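Local coordinates for protein exoglucanase A (Cellulomonas fimi, PDB 7CBD) that hydrolyses beta-1,4-glucosidic linkages of cellulose with inversion of anomeric configuration, releasing cellobiose from non-reducing chain ends, here represented by its family 6 catalytic domain, at residues 3-8 against 186-191; 11-16 against 86-91; 292-297 against 356-361. One frame throughout, in Å; residues are numbered along the deposited sequence.

Contact 1 of 3, residues 3-8 against 186-191; sequences PVHVDN and NVYNYI
The rings of His5 and Tyr188 lie nearly flat on one another. They form an offset stack with centroids 4.1 Å apart and planes at 9°. The His5 ring stands opposite the backbone N (chi1 -172°), which carries it out to the tyrosine. The two side chains run past each other in opposite directions. CE1 of His5 sits over one face of the tyrosine, toward its rim, 3.2 Å from CE1 of Tyr188. The same His5 carbon meets Val187 O at the edge of the imidazole, in its plane. ND1 bonds Pro185 O and NE2 bonds Asp227 OD1, which fixes the rotation of the ring. Val6 N gives Tyr188 OH a nearly straight hydrogen bond of 3.0 Å, in the plane of the tyrosine ring. CG2 of Val6 packs 3.5 Å from OH of Tyr188. Further along, one water donates to both Asp7 O and Tyr190 OH. Tyr190 OH also bonds Asp359. The loop is held by the strand's tyrosine side chains, which meet the His5 ring and the loop backbone; no strand pairing is formed. Strand 187-192 lies between strands 141-146 and 228-231, and helix 161-182 packs on Asn189 and Ile191.

Contact 2 of 3, residues 11-16 against 86-91; sequences AGAVQY and PLVFNL
Two aromatic side chains, Tyr16 and Phe89, leave their backbones in the same way, each with CG anti to its own N (chi1 175° and 169°). They therefore run side by side and point the same way. Their rings stand at 83° to each other. The edge of Phe89 is turned to the face of Tyr16 in a T-shaped pair, with CD1 of Phe89 3.4 Å from CD2 of Tyr16. The phenol hydroxyl bonds His72 and Asn75 of helix 69-83. A second torsion serves the polar pair. Gln15 is extended beyond CG, which carries its amide out to Asn90. Asn90 ND2 donates to Gln15 OE1 at 2.9 Å. The bond is somewhat bent, and the two amide planes are steeply turned against each other. Asn90 ND2 also donates to a water that in turn donates to Tyr16 O, while Asn90 OD1 takes the hydroxyl of Tyr10.

The backbones form a short parallel ladder. Val14 N donates to Pro86 O, Val88 N to Val14 O at 2.8 Å, and Tyr16 N to Val88 O. Strand 14-15 thereby joins the largely parallel sheet of the distorted beta/alpha barrel characteristic of glycoside hydrolase family 6. Strand 87-93 also pairs with strands 52-54 and 141-146.

On the face of Val14 and Leu87 the side chains are apolar and lie against helix 69-83. CG1 of Val14 crosses to CD1 of Leu87 at 3.8 Å, and CD2 of Leu87 reaches CB of Tyr16. At the start of the ladder, Ala13 CB touches both Pro86 CB, at 4.0 Å, and Val88 CG2. On the face of Gln15 and Val88, the loop residue Tyr10 touches Val88.

Contact 3 of 3, residues 292-297 against 356-361; sequences MLVDTS and SHLDAF
Met292 pairs with Leu358 in parallel register: Met292 N donates to His357 O and Asp359 N to Met292 O, both at 2.8 Å. At Asp359 the chain turns a corner. Just beyond it the pairing loosens, and it resumes where Val294 and Thr296 bond Val362. Val294 N, Ala360 N and Ala360 O are buried in the loosened part without a partner. Side chains make up the rest of the contact. CG of Met292 rests 3.1 Å from Ser356 O. Turns at chi2 (-61°) and chi3 (-78°) then lead the sulfur end off toward helix 270-283. CD2 of Leu358 lies against CG2 of Val294 at 3.9 Å. Both strands belong to the largely parallel sheet of the family 6 barrel, in which strand 291-295 also pairs with strand 228-231. On the face of Leu293 and Ala360, CD2 of Leu293 meets CB of Ala360 at 3.8 Å, and the loop residue Tyr10 touches both. The side chains of Thr296 and Phe361 lie roughly perpendicular. The threonine CG2 packs obliquely on the ring, and OG1 bonds Arg344 O. Next to it an Asx turn forms. Ser297 N and OG both reach Asp295 OD1 from the same face of the carboxylate.

How the contacts relate
All three contacts reach the same mixed sheet, but at different depths. Contact 3 is the most central: its centre lies about 10 Å from the centre of the chain, those of contacts 2 and 1 about 17 and about 19 Å. Contacts 2 and 3 are buried strand pairings. Contact 2 keeps a regular backbone ladder, while contact 3 has two close backbone bonds, then a loosened stretch where apolar packing takes over. Contact 1 is only partly buried and lays a loop on a strand. Contacts 1 and 2 adjoin in sequence. Contacts 1 and 3 touch directly: besides the Tyr190 bond, Asn8 ND2 probably bonds the backbone O of Asp359, and Tyr190 packs on Leu293.

Contact 1 of 3, residues 3-8 against 186-191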
loop_
_atom_site.group_PDB
_atom_site.type_symbol
_atom_site.label_atom_id
_atom_site.label_comp_id
_atom_site.label_asym_id
_atom_site.label_seq_id
_atom_site.Cartn_x
_atom_site.Cartn_y
_atom_site.Cartn_z
ATOM N N PRO A 3 -11.800 6.025 25.274
ATOM C CA PRO A 3 -11.478 4.598 25.387
ATOM C C PRO A 3 -9.973 4.390 25.432
ATOM O O PRO A 3 -9.195 5.182 24.891
ATOM C CB PRO A 3 -12.080 3.998 24.112
ATOM C CG PRO A 3 -13.237 4.879 23.813
ATOM C CD PRO A 3 -12.817 6.265 24.228
ATOM N N VAL A 4 -9.555 3.313 26.099
ATOM C CA VAL A 4 -8.127 3.040 26.198
ATOM C C VAL A 4 -7.557 2.698 24.823
ATOM O O VAL A 4 -8.241 2.153 23.945
ATOM C CB VAL A 4 -7.781 1.966 27.246
ATOM C CG1 VAL A 4 -8.451 2.274 28.581
ATOM C CG2 VAL A 4 -8.152 0.590 26.740
ATOM N N HIS A 5 -6.293 3.047 24.633
ATOM C CA HIS A 5 -5.594 2.815 23.377
ATOM C C HIS A 5 -5.134 1.362 23.342
ATOM O O HIS A 5 -4.411 0.921 24.239
ATOM C CB HIS A 5 -4.405 3.769 23.339
ATOM C CG HIS A 5 -3.684 3.798 22.032
ATOM N ND1 HIS A 5 -4.121 4.541 20.956
ATOM C CD2 HIS A 5 -2.535 3.200 21.637
ATOM C CE1 HIS A 5 -3.279 4.387 19.949
ATOM N NE2 HIS A 5 -2.305 3.584 20.337
ATOM N N VAL A 6 -5.545 0.611 22.323
ATOM C CA VAL A 6 -5.338 -0.833 22.310
ATOM C C VAL A 6 -4.086 -1.215 21.532
ATOM O O VAL A 6 -3.527 -0.434 20.757
ATOM C CB VAL A 6 -6.567 -1.624 21.805
ATOM C CG1 VAL A 6 -7.780 -1.359 22.689
ATOM C CG2 VAL A 6 -6.862 -1.307 20.338
ATOM N N ASP A 7 -3.647 -2.457 21.743
ATOM C CA ASP A 7 -2.474 -2.977 21.050
ATOM C C ASP A 7 -2.733 -3.174 19.560
ATOM O O ASP A 7 -1.850 -2.931 18.730
ATOM C CB ASP A 7 -2.066 -4.306 21.680
ATOM C CG ASP A 7 -1.036 -5.027 20.853
ATOM O OD1 ASP A 7 0.103 -4.523 20.767
ATOM O OD2 ASP A 7 -1.375 -6.068 20.248
ATOM N N ASN A 8 -3.925 -3.640 19.199
ATOM C CA ASN A 8 -4.268 -3.930 17.810
ATOM C C ASN A 8 -5.683 -3.427 17.568
ATOM O O ASN A 8 -6.655 -4.086 17.972
ATOM C CB ASN A 8 -4.172 -5.424 17.514
ATOM C CG ASN A 8 -4.566 -5.747 16.084
ATOM O OD1 ASN A 8 -4.816 -4.844 15.283
ATOM N ND2 ASN A 8 -4.637 -7.027 15.758
ATOM N N ASN A 186 -7.654 7.641 19.814
ATOM C CA ASN A 186 -8.238 6.645 18.930
ATOM C C ASN A 186 -7.571 6.604 17.563
ATOM O O ASN A 186 -8.108 5.976 16.643
ATOM C CB ASN A 186 -9.757 6.836 18.805
ATOM C CG ASN A 186 -10.140 8.240 18.370
ATOM O OD1 ASN A 186 -9.438 9.216 18.660
ATOM N ND2 ASN A 186 -11.265 8.352 17.678
ATOM N N VAL A 187 -6.421 7.258 17.403
ATOM C CA VAL A 187 -5.632 7.177 16.178
ATOM C C VAL A 187 -4.456 6.242 16.423
ATOM O O VAL A 187 -3.786 6.330 17.463
ATOM C CB VAL A 187 -5.155 8.565 15.711
ATOM C CG1 VAL A 187 -4.269 8.441 14.470
ATOM C CG2 VAL A 187 -6.345 9.457 15.412
ATOM N N TYR A 188 -4.217 5.347 15.460
ATOM C CA TYR A 188 -3.186 4.317 15.516
ATOM C C TYR A 188 -2.288 4.530 14.309
ATOM O O TYR A 188 -2.759 4.484 13.171
ATOM C CB TYR A 188 -3.841 2.927 15.472
ATOM C CG TYR A 188 -4.694 2.693 16.707
ATOM C CD1 TYR A 188 -4.191 1.973 17.783
ATOM C CD2 TYR A 188 -5.974 3.243 16.824
ATOM C CE1 TYR A 188 -4.939 1.793 18.941
ATOM C CE2 TYR A 188 -6.737 3.069 17.981
ATOM C CZ TYR A 188 -6.207 2.344 19.039
ATOM O OH TYR A 188 -6.931 2.164 20.203
ATOM N N ASN A 189 -1.007 4.794 14.553
ATOM C CA ASN A 189 -0.082 5.205 13.504
ATOM C C ASN A 189 0.699 4.002 13.002
ATOM O O ASN A 189 1.440 3.372 13.770
ATOM C CB ASN A 189 0.891 6.249 14.040
ATOM C CG ASN A 189 0.217 7.556 14.345
ATOM O OD1 ASN A 189 -0.756 7.932 13.699
ATOM N ND2 ASN A 189 0.724 8.259 15.345
ATOM N N TYR A 190 0.558 3.710 11.709
ATOM C CA TYR A 190 1.288 2.633 11.051
ATOM C C TYR A 190 2.260 3.264 10.062
ATOM O O TYR A 190 1.843 3.817 9.038
ATOM C CB TYR A 190 0.327 1.672 10.359
ATOM C CG TYR A 190 -0.397 0.769 11.337
ATOM C CD1 TYR A 190 0.116 -0.482 11.662
ATOM C CD2 TYR A 190 -1.587 1.170 11.949
ATOM C CE1 TYR A 190 -0.536 -1.319 12.571
ATOM C CE2 TYR A 190 -2.245 0.344 12.863
ATOM C CZ TYR A 190 -1.712 -0.900 13.160
ATOM O OH TYR A 190 -2.359 -1.725 14.054
ATOM N N ILE A 191 3.548 3.194 10.383
ATOM C CA ILE A 191 4.586 3.772 9.537
ATOM C C ILE A 191 4.800 2.873 8.321
ATOM O O ILE A 191 4.906 1.649 8.443
ATOM C CB ILE A 191 5.880 3.958 10.347
ATOM C CG1 ILE A 191 5.767 5.188 11.264
ATOM C CG2 ILE A 191 7.105 4.039 9.433
ATOM C CD1 ILE A 191 6.019 6.513 10.560
HETATM O O HOH W 1 -1.621 -0.823 16.790
#

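Contact 2 of 3, residues 11-16 against 86-91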
loop_
_atom_site.group_PDB
_atom_site.type_symbol
_atom_site.label_atom_id
_atom_site.label_comp_id
_atom_site.label_asym_id
_atom_site.label_seq_id
_atom_site.Cartn_x
_atom_site.Cartn_y
_atom_site.Cartn_z
ATOM N N ALA A 11 -8.320 -5.979 16.023
ATOM C CA ALA A 11 -8.777 -7.214 16.656
ATOM C C ALA A 11 -10.248 -7.096 17.044
ATOM O O ALA A 11 -10.631 -6.177 17.772
ATOM C CB ALA A 11 -7.915 -7.535 17.875
ATOM N N GLY A 12 -11.069 -8.027 16.557
ATOM C CA GLY A 12 -12.488 -7.998 16.845
ATOM C C GLY A 12 -13.243 -6.856 16.205
ATOM O O GLY A 12 -14.395 -6.610 16.572
ATOM N N ALA A 13 -12.641 -6.161 15.245
ATOM C CA ALA A 13 -13.223 -4.964 14.663
ATOM C C ALA A 13 -13.626 -5.209 13.214
ATOM O O ALA A 13 -13.149 -6.135 12.554
ATOM C CB ALA A 13 -12.220 -3.806 14.724
ATOM N N VAL A 14 -14.509 -4.350 12.726
ATOM C CA VAL A 14 -14.799 -4.244 11.306
ATOM C C VAL A 14 -13.956 -3.107 10.737
ATOM O O VAL A 14 -13.391 -2.300 11.472
ATOM C CB VAL A 14 -16.320 -4.031 11.061
ATOM C CG1 VAL A 14 -16.781 -2.708 11.640
ATOM C CG2 VAL A 14 -16.690 -4.156 9.599
ATOM N N GLN A 15 -13.869 -3.030 9.410
ATOM C CA GLN A 15 -13.162 -1.950 8.737
ATOM C C GLN A 15 -14.121 -1.127 7.881
ATOM O O GLN A 15 -15.078 -1.653 7.307
ATOM C CB GLN A 15 -12.016 -2.485 7.870
ATOM C CG GLN A 15 -10.960 -3.227 8.660
ATOM C CD GLN A 15 -9.790 -3.634 7.783
ATOM O OE1 GLN A 15 -9.227 -2.813 7.057
ATOM N NE2 GLN A 15 -9.415 -4.903 7.844
ATOM N N TYR A 16 -13.845 0.173 7.787
ATOM C CA TYR A 16 -14.678 1.082 7.004
ATOM C C TYR A 16 -14.700 0.692 5.536
ATOM O O TYR A 16 -13.654 0.434 4.937
ATOM C CB TYR A 16 -14.105 2.492 7.110
ATOM C CG TYR A 16 -14.785 3.545 6.256
ATOM C CD1 TYR A 16 -16.062 3.987 6.556
ATOM C CD2 TYR A 16 -14.127 4.129 5.174
ATOM C CE1 TYR A 16 -16.683 4.963 5.795
ATOM C CE2 TYR A 16 -14.733 5.114 4.408
ATOM C CZ TYR A 16 -16.011 5.533 4.732
ATOM O OH TYR A 16 -16.645 6.515 3.999
ATOM N N PRO A 86 -16.028 -2.556 17.493
ATOM C CA PRO A 86 -15.156 -1.460 17.057
ATOM C C PRO A 86 -15.003 -1.442 15.542
ATOM O O PRO A 86 -15.140 -2.462 14.859
ATOM C CB PRO A 86 -13.827 -1.766 17.756
ATOM C CG PRO A 86 -14.231 -2.585 18.965
ATOM C CD PRO A 86 -15.359 -3.427 18.478
ATOM N N LEU A 87 -14.746 -0.257 15.012
ATOM C CA LEU A 87 -14.521 -0.088 13.585
ATOM C C LEU A 87 -13.211 0.656 13.376
ATOM O O LEU A 87 -12.935 1.637 14.071
ATOM C CB LEU A 87 -15.671 0.705 12.955
ATOM C CG LEU A 87 -15.496 1.069 11.476
ATOM C CD1 LEU A 87 -16.822 0.967 10.742
ATOM C CD2 LEU A 87 -14.896 2.464 11.292
ATOM N N VAL A 88 -12.415 0.189 12.414
ATOM C CA VAL A 88 -11.187 0.858 11.992
ATOM C C VAL A 88 -11.435 1.557 10.661
ATOM O O VAL A 88 -11.828 0.918 9.673
ATOM C CB VAL A 88 -10.016 -0.128 11.863
ATOM C CG1 VAL A 88 -8.769 0.601 11.350
ATOM C CG2 VAL A 88 -9.733 -0.830 13.176
ATOM N N PHE A 89 -11.182 2.864 10.639
ATOM C CA PHE A 89 -11.184 3.669 9.430
ATOM C C PHE A 89 -9.738 3.812 8.972
ATOM O O PHE A 89 -8.915 4.383 9.691
ATOM C CB PHE A 89 -11.804 5.032 9.755
ATOM C CG PHE A 89 -11.642 6.054 8.670
ATOM C CD1 PHE A 89 -12.141 5.820 7.403
ATOM C CD2 PHE A 89 -10.987 7.254 8.912
ATOM C CE1 PHE A 89 -11.992 6.758 6.397
ATOM C CE2 PHE A 89 -10.844 8.194 7.918
ATOM C CZ PHE A 89 -11.348 7.945 6.655
ATOM N N ASN A 90 -9.419 3.261 7.799
ATOM C CA ASN A 90 -8.070 3.363 7.247
ATOM C C ASN A 90 -7.907 4.682 6.504
ATOM O O ASN A 90 -8.657 4.969 5.569
ATOM C CB ASN A 90 -7.797 2.205 6.295
ATOM C CG ASN A 90 -7.695 0.883 7.013
ATOM O OD1 ASN A 90 -6.696 0.606 7.671
ATOM N ND2 ASN A 90 -8.729 0.058 6.890
ATOM N N LEU A 91 -6.902 5.462 6.903
ATOM C CA LEU A 91 -6.657 6.799 6.384
ATOM C C LEU A 91 -5.192 6.871 5.978
ATOM O O LEU A 91 -4.322 6.456 6.748
ATOM C CB LEU A 91 -6.883 7.778 7.531
ATOM C CG LEU A 91 -7.440 9.200 7.362
ATOM C CD1 LEU A 91 -6.807 10.169 8.367
ATOM C CD2 LEU A 91 -7.395 9.741 5.975
HETATM O O HOH W 2 -11.103 1.418 5.619
#

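Contact 3 of 3, residues 292-297 against 356-361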
loop_
_atom_site.group_PDB
_atom_site.type_symbol
_atom_site.label_atom_id
_atom_site.label_comp_id
_atom_site.label_asym_id
_atom_site.label_seq_id
_atom_site.Cartn_x
_atom_site.Cartn_y
_atom_site.Cartn_z
ATOM N N MET A 292 2.266 -5.554 12.519
ATOM C CA MET A 292 2.545 -5.345 11.108
ATOM C C MET A 292 1.263 -5.480 10.303
ATOM O O MET A 292 0.376 -6.267 10.645
ATOM C CB MET A 292 3.571 -6.371 10.586
ATOM C CG MET A 292 4.788 -6.547 11.499
ATOM S SD MET A 292 5.796 -5.073 11.765
ATOM C CE MET A 292 6.688 -5.071 10.222
ATOM N N LEU A 293 1.180 -4.709 9.223
ATOM C CA LEU A 293 0.119 -4.829 8.237
ATOM C C LEU A 293 0.745 -5.093 6.876
ATOM O O LEU A 293 1.852 -4.627 6.601
ATOM C CB LEU A 293 -0.687 -3.530 8.111
ATOM C CG LEU A 293 -1.346 -2.972 9.366
ATOM C CD1 LEU A 293 -1.943 -1.612 9.063
ATOM C CD2 LEU A 293 -2.425 -3.921 9.878
ATOM N N VAL A 294 0.040 -5.837 6.020
ATOM C CA VAL A 294 0.386 -5.935 4.605
ATOM C C VAL A 294 -0.797 -5.429 3.793
ATOM O O VAL A 294 -1.935 -5.849 4.029
ATOM C CB VAL A 294 0.758 -7.368 4.175
ATOM C CG1 VAL A 294 1.116 -7.388 2.691
ATOM C CG2 VAL A 294 1.915 -7.896 4.984
ATOM N N ASP A 295 -0.524 -4.527 2.845
ATOM C CA ASP A 295 -1.499 -4.114 1.843
ATOM C C ASP A 295 -1.605 -5.232 0.816
ATOM O O ASP A 295 -0.690 -5.425 0.007
ATOM C CB ASP A 295 -1.026 -2.827 1.173
ATOM C CG ASP A 295 -2.029 -2.278 0.168
ATOM O OD1 ASP A 295 -3.080 -2.915 -0.051
ATOM O OD2 ASP A 295 -1.776 -1.193 -0.396
ATOM N N THR A 296 -2.713 -5.976 0.859
ATOM C CA THR A 296 -2.953 -7.114 -0.024
ATOM C C THR A 296 -3.852 -6.756 -1.208
ATOM O O THR A 296 -4.371 -7.650 -1.890
ATOM C CB THR A 296 -3.547 -8.278 0.773
ATOM O OG1 THR A 296 -4.725 -7.830 1.454
ATOM C CG2 THR A 296 -2.550 -8.795 1.799
ATOM N N SER A 297 -4.005 -5.460 -1.490
ATOM C CA SER A 297 -4.944 -5.015 -2.513
ATOM C C SER A 297 -4.625 -5.577 -3.892
ATOM O O SER A 297 -5.544 -5.871 -4.668
ATOM C CB SER A 297 -4.968 -3.492 -2.561
ATOM O OG SER A 297 -3.665 -2.941 -2.684
ATOM N N SER A 356 5.388 -13.026 11.611
ATOM C CA SER A 356 5.153 -11.755 10.950
ATOM C C SER A 356 4.402 -10.764 11.829
ATOM O O SER A 356 4.278 -9.601 11.442
ATOM C CB SER A 356 4.368 -11.980 9.653
ATOM O OG SER A 356 5.098 -12.781 8.743
ATOM N N HIS A 357 3.850 -11.208 12.959
ATOM C CA HIS A 357 3.185 -10.318 13.913
ATOM C C HIS A 357 2.128 -9.444 13.236
ATOM O O HIS A 357 2.110 -8.223 13.394
ATOM C CB HIS A 357 4.204 -9.459 14.669
ATOM C CG HIS A 357 5.124 -10.250 15.540
ATOM N ND1 HIS A 357 4.914 -10.404 16.893
ATOM C CD2 HIS A 357 6.251 -10.944 15.251
ATOM C CE1 HIS A 357 5.874 -11.157 17.400
ATOM N NE2 HIS A 357 6.694 -11.503 16.424
ATOM N N LEU A 358 1.230 -10.079 12.483
ATOM C CA LEU A 358 0.285 -9.360 11.636
ATOM C C LEU A 358 -0.953 -8.938 12.423
ATOM O O LEU A 358 -1.695 -9.782 12.933
ATOM C CB LEU A 358 -0.137 -10.228 10.451
ATOM C CG LEU A 358 0.987 -10.552 9.460
ATOM C CD1 LEU A 358 0.594 -11.724 8.571
ATOM C CD2 LEU A 358 1.342 -9.338 8.611
ATOM N N ASP A 359 -1.200 -7.629 12.469
ATOM C CA ASP A 359 -2.451 -7.130 13.031
ATOM C C ASP A 359 -3.628 -7.399 12.102
ATOM O O ASP A 359 -4.750 -7.626 12.575
ATOM C CB ASP A 359 -2.362 -5.619 13.267
ATOM C CG ASP A 359 -1.559 -5.247 14.503
ATOM O OD1 ASP A 359 -1.192 -6.127 15.312
ATOM O OD2 ASP A 359 -1.287 -4.041 14.664
ATOM N N ALA A 360 -3.400 -7.347 10.789
ATOM C CA ALA A 360 -4.450 -7.452 9.782
ATOM C C ALA A 360 -3.822 -7.466 8.396
ATOM O O ALA A 360 -2.694 -7.001 8.198
ATOM C CB ALA A 360 -5.422 -6.273 9.863
ATOM N N PHE A 361 -4.573 -8.015 7.441
ATOM C CA PHE A 361 -4.415 -7.666 6.033
ATOM C C PHE A 361 -5.398 -6.545 5.732
ATOM O O PHE A 361 -6.540 -6.555 6.214
ATOM C CB PHE A 361 -4.704 -8.862 5.117
ATOM C CG PHE A 361 -3.738 -9.999 5.280
ATOM C CD1 PHE A 361 -2.393 -9.755 5.505
ATOM C CD2 PHE A 361 -4.173 -11.315 5.194
ATOM C CE1 PHE A 361 -1.501 -10.797 5.656
ATOM C CE2 PHE A 361 -3.280 -12.368 5.339
ATOM C CZ PHE A 361 -1.944 -12.107 5.580
#